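Local coordinates for luciferase-like monooxygenase (Streptomyces bottropensis, PDB 4US5), which probably acts as a flavin-dependent monooxygenase of the bacterial luciferase family, inserting oxygen from molecular oxygen into an organic substrate, at residues Leu88-Ala99 / Phe156-Pro166; Thr70-Leu81 / Asp103-Ala112. All blocks are in the same frame, centred on the assembly; numbering follows the deposited sequence.

Contact 1: residues Leu88-Ala99 / Phe156-Pro166; sequences LKVAEVFRTLHA and FTVSPRMPGGP. With NA (sodium ion), chain P; NA (sodium ion), chain I.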
# COMPACT_ATOMS: atom_id res chain seq x y z
N LEU B 88 -5.26 1.06 13.81
CA LEU B 88 -4.21 0.07 13.86
C LEU B 88 -3.74 -0.31 12.45
O LEU B 88 -2.56 -0.44 12.19
CB LEU B 88 -4.67 -1.17 14.58
CG LEU B 88 -3.68 -2.34 14.57
CD1 LEU B 88 -2.33 -1.95 15.16
CD2 LEU B 88 -4.29 -3.51 15.31
N LYS B 89 -4.69 -0.51 11.57
CA LYS B 89 -4.36 -0.79 10.16
C LYS B 89 -3.52 0.30 9.58
O LYS B 89 -2.50 0.05 8.95
CB LYS B 89 -5.62 -0.99 9.35
CG LYS B 89 -5.40 -1.14 7.84
CD LYS B 89 -4.42 -2.24 7.50
CE LYS B 89 -4.35 -2.43 5.98
NZ LYS B 89 -3.42 -3.53 5.59
N VAL B 90 -3.93 1.54 9.74
CA VAL B 90 -3.13 2.65 9.24
C VAL B 90 -1.71 2.66 9.83
O VAL B 90 -0.72 2.89 9.11
CB VAL B 90 -3.85 4.00 9.47
CG1 VAL B 90 -2.98 5.18 9.04
CG2 VAL B 90 -5.15 4.02 8.68
N ALA B 91 -1.61 2.45 11.14
CA ALA B 91 -0.32 2.39 11.80
C ALA B 91 0.56 1.29 11.21
O ALA B 91 1.73 1.52 10.95
CB ALA B 91 -0.52 2.17 13.31
N GLU B 92 -0.00 0.12 11.00
CA GLU B 92 0.74 -0.99 10.40
C GLU B 92 1.24 -0.66 8.99
O GLU B 92 2.38 -0.92 8.64
CB GLU B 92 -0.13 -2.22 10.29
CG GLU B 92 -0.42 -2.90 11.60
CD GLU B 92 -1.30 -4.11 11.43
OE1 GLU B 92 -2.12 -4.12 10.46
OE2 GLU B 92 -1.25 -5.02 12.33
N VAL B 93 0.36 -0.09 8.18
CA VAL B 93 0.72 0.29 6.81
C VAL B 93 1.92 1.25 6.83
O VAL B 93 2.88 1.07 6.09
CB VAL B 93 -0.50 0.91 6.09
CG1 VAL B 93 -0.12 1.64 4.81
CG2 VAL B 93 -1.55 -0.17 5.78
N PHE B 94 1.84 2.27 7.67
CA PHE B 94 2.86 3.28 7.65
C PHE B 94 4.12 2.85 8.38
O PHE B 94 5.19 3.31 8.05
CB PHE B 94 2.30 4.64 8.06
CG PHE B 94 1.53 5.31 6.93
CD1 PHE B 94 0.28 4.85 6.57
CD2 PHE B 94 2.12 6.26 6.15
CE1 PHE B 94 -0.40 5.41 5.50
CE2 PHE B 94 1.47 6.82 5.07
CZ PHE B 94 0.22 6.38 4.72
N ARG B 95 3.99 1.93 9.36
CA ARG B 95 5.17 1.29 9.91
C ARG B 95 5.90 0.44 8.86
O ARG B 95 7.13 0.35 8.88
CB ARG B 95 4.81 0.42 11.15
CG ARG B 95 4.45 1.24 12.40
CD ARG B 95 4.97 0.58 13.67
NE ARG B 95 6.39 0.79 13.62
CZ ARG B 95 7.01 1.86 14.08
NH1 ARG B 95 6.37 2.79 14.79
NH2 ARG B 95 8.29 1.98 13.86
N THR B 96 5.15 -0.23 8.00
CA THR B 96 5.75 -1.02 6.92
C THR B 96 6.50 -0.09 5.96
O THR B 96 7.67 -0.33 5.62
CB THR B 96 4.66 -1.86 6.17
OG1 THR B 96 3.92 -2.67 7.12
CG2 THR B 96 5.30 -2.75 5.13
N LEU B 97 5.91 1.05 5.63
CA LEU B 97 6.59 2.04 4.80
C LEU B 97 7.85 2.53 5.47
O LEU B 97 8.89 2.63 4.83
CB LEU B 97 5.65 3.21 4.46
CG LEU B 97 4.53 2.89 3.44
CD1 LEU B 97 3.46 3.97 3.44
CD2 LEU B 97 5.08 2.74 2.05
N HIS B 98 7.75 2.83 6.77
CA HIS B 98 8.91 3.31 7.53
C HIS B 98 10.01 2.25 7.55
O HIS B 98 11.19 2.59 7.47
CB HIS B 98 8.46 3.70 8.93
CG HIS B 98 9.58 4.00 9.88
ND1 HIS B 98 10.31 5.16 9.82
CD2 HIS B 98 10.04 3.31 10.96
CE1 HIS B 98 11.19 5.18 10.81
NE2 HIS B 98 11.06 4.05 11.50
N ALA B 99 9.64 0.98 7.62
CA ALA B 99 10.64 -0.10 7.66
C ALA B 99 11.35 -0.26 6.32
O ALA B 99 12.53 -0.58 6.28
CB ALA B 99 9.98 -1.40 8.09
N PHE B 156 -0.53 -6.10 22.62
CA PHE B 156 0.10 -6.71 21.45
C PHE B 156 1.05 -5.73 20.79
O PHE B 156 0.99 -4.53 21.07
CB PHE B 156 -0.97 -7.21 20.46
CG PHE B 156 -1.97 -6.15 20.05
CD1 PHE B 156 -1.62 -5.18 19.14
CD2 PHE B 156 -3.26 -6.13 20.59
CE1 PHE B 156 -2.52 -4.20 18.77
CE2 PHE B 156 -4.17 -5.15 20.22
CZ PHE B 156 -3.80 -4.18 19.30
N THR B 157 1.90 -6.22 19.91
CA THR B 157 2.84 -5.37 19.16
C THR B 157 2.28 -4.90 17.82
O THR B 157 1.45 -5.57 17.20
CB THR B 157 4.18 -6.09 18.91
OG1 THR B 157 3.96 -7.26 18.10
CG2 THR B 157 4.81 -6.48 20.25
N VAL B 158 2.74 -3.74 17.38
CA VAL B 158 2.36 -3.20 16.10
C VAL B 158 3.51 -3.47 15.13
O VAL B 158 4.54 -2.78 15.15
CB VAL B 158 2.04 -1.70 16.22
CG1 VAL B 158 1.66 -1.13 14.87
CG2 VAL B 158 0.90 -1.49 17.22
N SER B 159 3.32 -4.47 14.29
CA SER B 159 4.34 -4.85 13.33
C SER B 159 4.38 -3.92 12.14
O SER B 159 3.37 -3.33 11.77
CB SER B 159 4.05 -6.23 12.76
OG SER B 159 3.86 -7.18 13.75
N PRO B 160 5.54 -3.79 11.52
CA PRO B 160 6.85 -4.21 11.95
C PRO B 160 7.44 -3.16 12.87
O PRO B 160 7.39 -1.96 12.55
CB PRO B 160 7.64 -4.29 10.66
CG PRO B 160 6.94 -3.38 9.70
CD PRO B 160 5.55 -3.22 10.15
N ARG B 161 8.01 -3.59 13.99
CA ARG B 161 8.69 -2.68 14.92
C ARG B 161 10.04 -2.27 14.41
O ARG B 161 10.83 -3.11 13.98
CB ARG B 161 8.88 -3.37 16.29
CG ARG B 161 7.61 -3.88 16.93
CD ARG B 161 7.84 -4.44 18.34
NE ARG B 161 8.83 -5.51 18.36
CZ ARG B 161 9.15 -6.22 19.44
NH1 ARG B 161 8.56 -5.99 20.61
NH2 ARG B 161 10.07 -7.17 19.34
N MSE B 162 10.31 -0.98 14.41
CA MSE B 162 11.62 -0.43 14.15
C MSE B 162 11.73 0.84 14.97
O MSE B 162 10.71 1.47 15.28
CB MSE B 162 11.83 -0.02 12.68
CG MSE B 162 11.88 -1.18 11.68
SE MSE B 162 13.39 -2.38 12.06
CE MSE B 162 14.85 -1.28 11.41
N PRO B 163 12.97 1.27 15.27
CA PRO B 163 13.13 2.59 15.89
C PRO B 163 12.49 3.71 15.04
O PRO B 163 12.62 3.71 13.82
CB PRO B 163 14.66 2.76 15.95
CG PRO B 163 15.20 1.36 15.96
CD PRO B 163 14.27 0.61 15.03
N GLY B 164 11.93 4.69 15.73
CA GLY B 164 11.35 5.85 15.09
C GLY B 164 10.04 5.45 14.39
O GLY B 164 9.42 4.44 14.71
N GLY B 165 9.60 6.29 13.48
CA GLY B 165 8.30 6.04 12.86
C GLY B 165 7.97 7.12 11.88
O GLY B 165 8.73 8.08 11.73
N PRO B 166 6.82 6.98 11.21
CA PRO B 166 6.38 8.01 10.31
C PRO B 166 6.03 9.29 11.05
O PRO B 166 5.54 9.22 12.16
CB PRO B 166 5.13 7.40 9.67
CG PRO B 166 4.61 6.48 10.68
CD PRO B 166 5.83 5.89 11.33
NA NA P . 9.45 7.49 8.42
NA NA I . 3.63 -9.44 12.28
O HOH W 1 0.84 -5.67 13.75
O HOH W 2 8.43 0.29 11.41
O HOH W 3 9.98 10.02 9.72
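Arg95 and His98, one turn apart on helix 87-100 of this TIM-barrel protein, hold the loop that leads into strand 167-172 by its carbonyl oxygens. Arg95 NE donates to Pro160 O at 3.1 Å, and Arg95 NH2 to Gly164 O at 2.8 Å in a nearly straight bond (169°). Both acceptors lie at the edge of the guanidinium, near its plane, so one flat group grips two separate points of the loop. A water accepts from Arg95 NH2 and donates to Pro160 O and to Arg95 O. His98 NE2 donates in the plane of its ring to Pro163 O, 2.8 Å away. With CG anti to the backbone N (chi1 170°) the ring extends to the loop, where Gly165 CA lies over one face in a CH-pi contact, 3.5 Å from the centroid. His98 ND1 binds a sodium ion.

Packing flanks these bonds. Pro160, following a cis peptide bond, meets Thr96 OG1 with CD (3.5 Å) and Ala99 CB with CG, while Leu88 puts CD1 on Val158 and CD2 on Phe156. Another water accepts from Ser159 N and donates to Glu92 OE2, which is also hydrogen-bonded to His49 ND1 of the second subunit. That subunit supplies three oxygens to the sodium bound by Ser159 OG, so the loop belongs to the dimer interface. At the far end Pro166 CG lies 3.9 Å from Phe94 CB.

Contact 2: residues Thr70-Leu81 / Asp103-Ala112; sequences TSGIRVGSGGVL and DRIDLGIGRA. With NA (sodium ion), chain N.
Strands 74-81 and 105-110 are parallel neighbours in the TIM barrel, joined through helix 87-100 as a beta-alpha-beta unit. The ladder opens with Val75 N to Arg104 O and Asp106 N to Val75 O, both 3.0 Å, and continues with Ser77 N to Asp106 O. A beta bulge then shifts the register by one residue between Ser77 and Val80, where Gly79 follows a cis peptide bond. Gly108 O serves both sides of this break: Val80 N donates to it, and Ser77 OG reaches it at 2.8 Å in the carbonyl plane, on a lone pair. The hydroxyl gets there because chi1 of 60° places it between the backbone N and the carbonyl carbon. Beyond the bulge, Gly110 N to Val80 O resumes the pairing.

Two arginines tie the strand entrances together. Arg74 forms a side-on salt bridge with Asp106 OD1, NE at 2.9 Å on the syn side and NH2 at 3.0 Å on the anti side; both approach from one face of the carboxylate, whose plane is turned 30° from the guanidinium. Asp106 OD2 is held by Trp44 and Arg42. Arg104 reaches across to the loop before strand 74-81, where its NH2 donates to Ile73 O at 2.8 Å and to Thr70 OG1 at 2.9 Å. Thr70 OG1 also bonds Ile66 O.

Gly110 O binds a sodium ion at the opposite end of the ladder. Strand 42-45 pairs with the other edge of strand 74-81, strand 167-172 flanks strand 105-110, and Phe94 of helix 87-100 packs on Ser77, Val80, Ile105 and Leu107.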
# COMPACT_ATOMS: atom_id res chain seq x y z
N THR B 70 12.92 7.65 -5.41
CA THR B 70 13.47 8.91 -4.94
C THR B 70 14.40 8.65 -3.77
O THR B 70 14.35 7.60 -3.15
CB THR B 70 12.36 9.87 -4.48
OG1 THR B 70 11.57 9.22 -3.49
CG2 THR B 70 11.49 10.28 -5.62
N SER B 71 15.26 9.61 -3.47
CA SER B 71 16.26 9.42 -2.43
C SER B 71 16.20 10.38 -1.30
O SER B 71 16.46 10.01 -0.17
CB SER B 71 17.68 9.49 -3.02
OG SER B 71 17.82 8.48 -4.00
N GLY B 72 15.98 11.66 -1.60
CA GLY B 72 16.08 12.70 -0.55
C GLY B 72 14.76 13.28 -0.07
O GLY B 72 14.59 13.57 1.09
N ILE B 73 13.84 13.48 -0.98
CA ILE B 73 12.51 14.03 -0.65
C ILE B 73 11.80 13.11 0.32
O ILE B 73 11.86 11.88 0.20
CB ILE B 73 11.74 14.25 -1.96
CG1 ILE B 73 10.55 15.22 -1.76
CG2 ILE B 73 11.28 12.94 -2.59
CD1 ILE B 73 10.03 15.73 -3.08
N ARG B 74 11.09 13.68 1.28
CA ARG B 74 10.19 12.91 2.11
C ARG B 74 8.95 12.53 1.25
O ARG B 74 8.65 13.21 0.27
CB ARG B 74 9.76 13.70 3.33
CG ARG B 74 10.93 14.05 4.28
CD ARG B 74 10.44 14.74 5.54
NE ARG B 74 9.62 13.83 6.31
CZ ARG B 74 10.08 12.84 7.09
NH1 ARG B 74 11.39 12.67 7.29
NH2 ARG B 74 9.25 12.01 7.66
N VAL B 75 8.35 11.39 1.56
CA VAL B 75 7.18 10.90 0.81
C VAL B 75 6.14 10.48 1.77
O VAL B 75 6.44 9.86 2.82
CB VAL B 75 7.55 9.72 -0.12
CG1 VAL B 75 6.44 9.42 -1.07
CG2 VAL B 75 8.82 10.01 -0.90
N GLY B 76 4.89 10.83 1.49
CA GLY B 76 3.83 10.47 2.40
C GLY B 76 2.44 10.77 1.91
O GLY B 76 2.24 11.11 0.72
N SER B 77 1.49 10.61 2.81
CA SER B 77 0.09 10.86 2.55
C SER B 77 -0.31 12.27 2.88
O SER B 77 0.14 12.83 3.89
CB SER B 77 -0.76 9.90 3.31
OG SER B 77 -0.56 10.00 4.73
N GLY B 78 -1.12 12.86 2.00
CA GLY B 78 -1.68 14.22 2.20
C GLY B 78 -3.11 14.32 1.67
O GLY B 78 -3.34 15.03 0.70
N GLY B 79 -4.05 13.59 2.24
CA GLY B 79 -3.87 12.81 3.46
C GLY B 79 -4.68 11.52 3.46
O GLY B 79 -5.65 11.37 2.69
N VAL B 80 -4.33 10.58 4.33
CA VAL B 80 -5.15 9.41 4.57
C VAL B 80 -6.44 9.80 5.29
O VAL B 80 -6.42 10.50 6.28
CB VAL B 80 -4.37 8.37 5.40
CG1 VAL B 80 -5.31 7.31 5.97
CG2 VAL B 80 -3.32 7.71 4.53
N LEU B 81 -7.56 9.31 4.79
CA LEU B 81 -8.89 9.60 5.38
C LEU B 81 -9.18 8.66 6.56
O LEU B 81 -9.85 7.62 6.44
CB LEU B 81 -9.93 9.53 4.31
CG LEU B 81 -9.66 10.42 3.11
CD1 LEU B 81 -10.80 10.28 2.10
CD2 LEU B 81 -9.40 11.88 3.45
N ASP B 103 12.79 6.74 8.20
CA ASP B 103 12.72 8.16 8.55
C ASP B 103 12.44 9.06 7.34
O ASP B 103 12.75 10.27 7.38
CB ASP B 103 14.01 8.63 9.29
CG ASP B 103 13.77 9.86 10.15
OD1 ASP B 103 12.68 10.00 10.75
OD2 ASP B 103 14.64 10.74 10.17
N ARG B 104 11.81 8.53 6.30
CA ARG B 104 11.43 9.33 5.14
C ARG B 104 9.91 9.55 4.99
O ARG B 104 9.49 10.27 4.05
CB ARG B 104 11.96 8.72 3.87
CG ARG B 104 13.48 8.77 3.76
CD ARG B 104 13.92 8.20 2.43
NE ARG B 104 13.44 9.00 1.33
CZ ARG B 104 13.11 8.53 0.14
NH1 ARG B 104 13.18 7.23 -0.14
NH2 ARG B 104 12.67 9.36 -0.79
N ILE B 105 9.11 8.93 5.84
CA ILE B 105 7.67 8.80 5.56
C ILE B 105 6.85 9.77 6.41
O ILE B 105 7.02 9.85 7.65
CB ILE B 105 7.17 7.35 5.79
CG1 ILE B 105 7.91 6.37 4.90
CG2 ILE B 105 5.66 7.24 5.60
CD1 ILE B 105 7.83 6.61 3.40
N ASP B 106 5.96 10.49 5.75
CA ASP B 106 4.96 11.33 6.40
C ASP B 106 3.61 10.61 6.38
O ASP B 106 3.15 10.15 5.35
CB ASP B 106 4.79 12.66 5.64
CG ASP B 106 5.98 13.54 5.74
OD1 ASP B 106 6.82 13.37 6.68
OD2 ASP B 106 6.10 14.47 4.89
N LEU B 107 2.94 10.59 7.53
CA LEU B 107 1.58 10.17 7.62
C LEU B 107 0.68 11.39 7.84
O LEU B 107 0.36 11.74 8.99
CB LEU B 107 1.43 9.16 8.75
CG LEU B 107 0.05 8.60 9.07
CD1 LEU B 107 -0.76 8.25 7.83
CD2 LEU B 107 0.19 7.36 9.95
N GLY B 108 0.32 12.05 6.75
CA GLY B 108 -0.66 13.11 6.79
C GLY B 108 -2.07 12.53 6.83
O GLY B 108 -2.37 11.58 6.11
N ILE B 109 -2.89 13.10 7.70
CA ILE B 109 -4.26 12.63 7.97
C ILE B 109 -5.20 13.74 7.58
O ILE B 109 -4.98 14.88 7.96
CB ILE B 109 -4.43 12.35 9.47
CG1 ILE B 109 -3.52 11.23 9.92
CG2 ILE B 109 -5.89 12.03 9.80
CD1 ILE B 109 -3.69 9.93 9.18
N GLY B 110 -6.22 13.41 6.82
CA GLY B 110 -7.21 14.38 6.37
C GLY B 110 -8.63 13.97 6.68
O GLY B 110 -8.90 12.81 6.99
N ARG B 111 -9.55 14.94 6.57
CA ARG B 111 -10.98 14.71 6.85
C ARG B 111 -11.71 14.02 5.70
O ARG B 111 -11.49 14.34 4.55
CB ARG B 111 -11.73 16.02 7.11
CG ARG B 111 -11.63 16.59 8.49
CD ARG B 111 -12.91 17.24 8.92
NE ARG B 111 -13.04 17.15 10.37
CZ ARG B 111 -13.55 16.10 11.03
NH1 ARG B 111 -14.08 15.05 10.38
NH2 ARG B 111 -13.55 16.12 12.35
N ALA B 112 -12.69 13.18 6.07
CA ALA B 112 -13.51 12.45 5.11
C ALA B 112 -14.87 13.14 4.87
O ALA B 112 -15.79 12.52 4.30
CB ALA B 112 -13.72 11.04 5.59
NA NA N . -10.93 11.19 7.72
O HOH W 4 14.00 11.71 2.80
O HOH W 3 9.98 10.02 9.72

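In the fold
The centres of the two contacts lie about 14 Å apart, and their segments alternate along the chain: strand 74-81, helix 87-100, strand 105-110, then the loop 156-166. Contact 2 is thus the strand pair of a beta-alpha-beta unit whose connecting helix carries contact 1. Contact 2 lies in the barrel wall, its centre about 9 Å from the centre of the chain, and contact 1 further out, its centre at about 23 Å and within reach of the second subunit. They meet directly, with Pro166 CB 3.7 Å from Ile105 O and a shared water donating to Gly165 O and accepting from Arg74 NH2. One helix therefore connects the parallel sheet to the dimer interface.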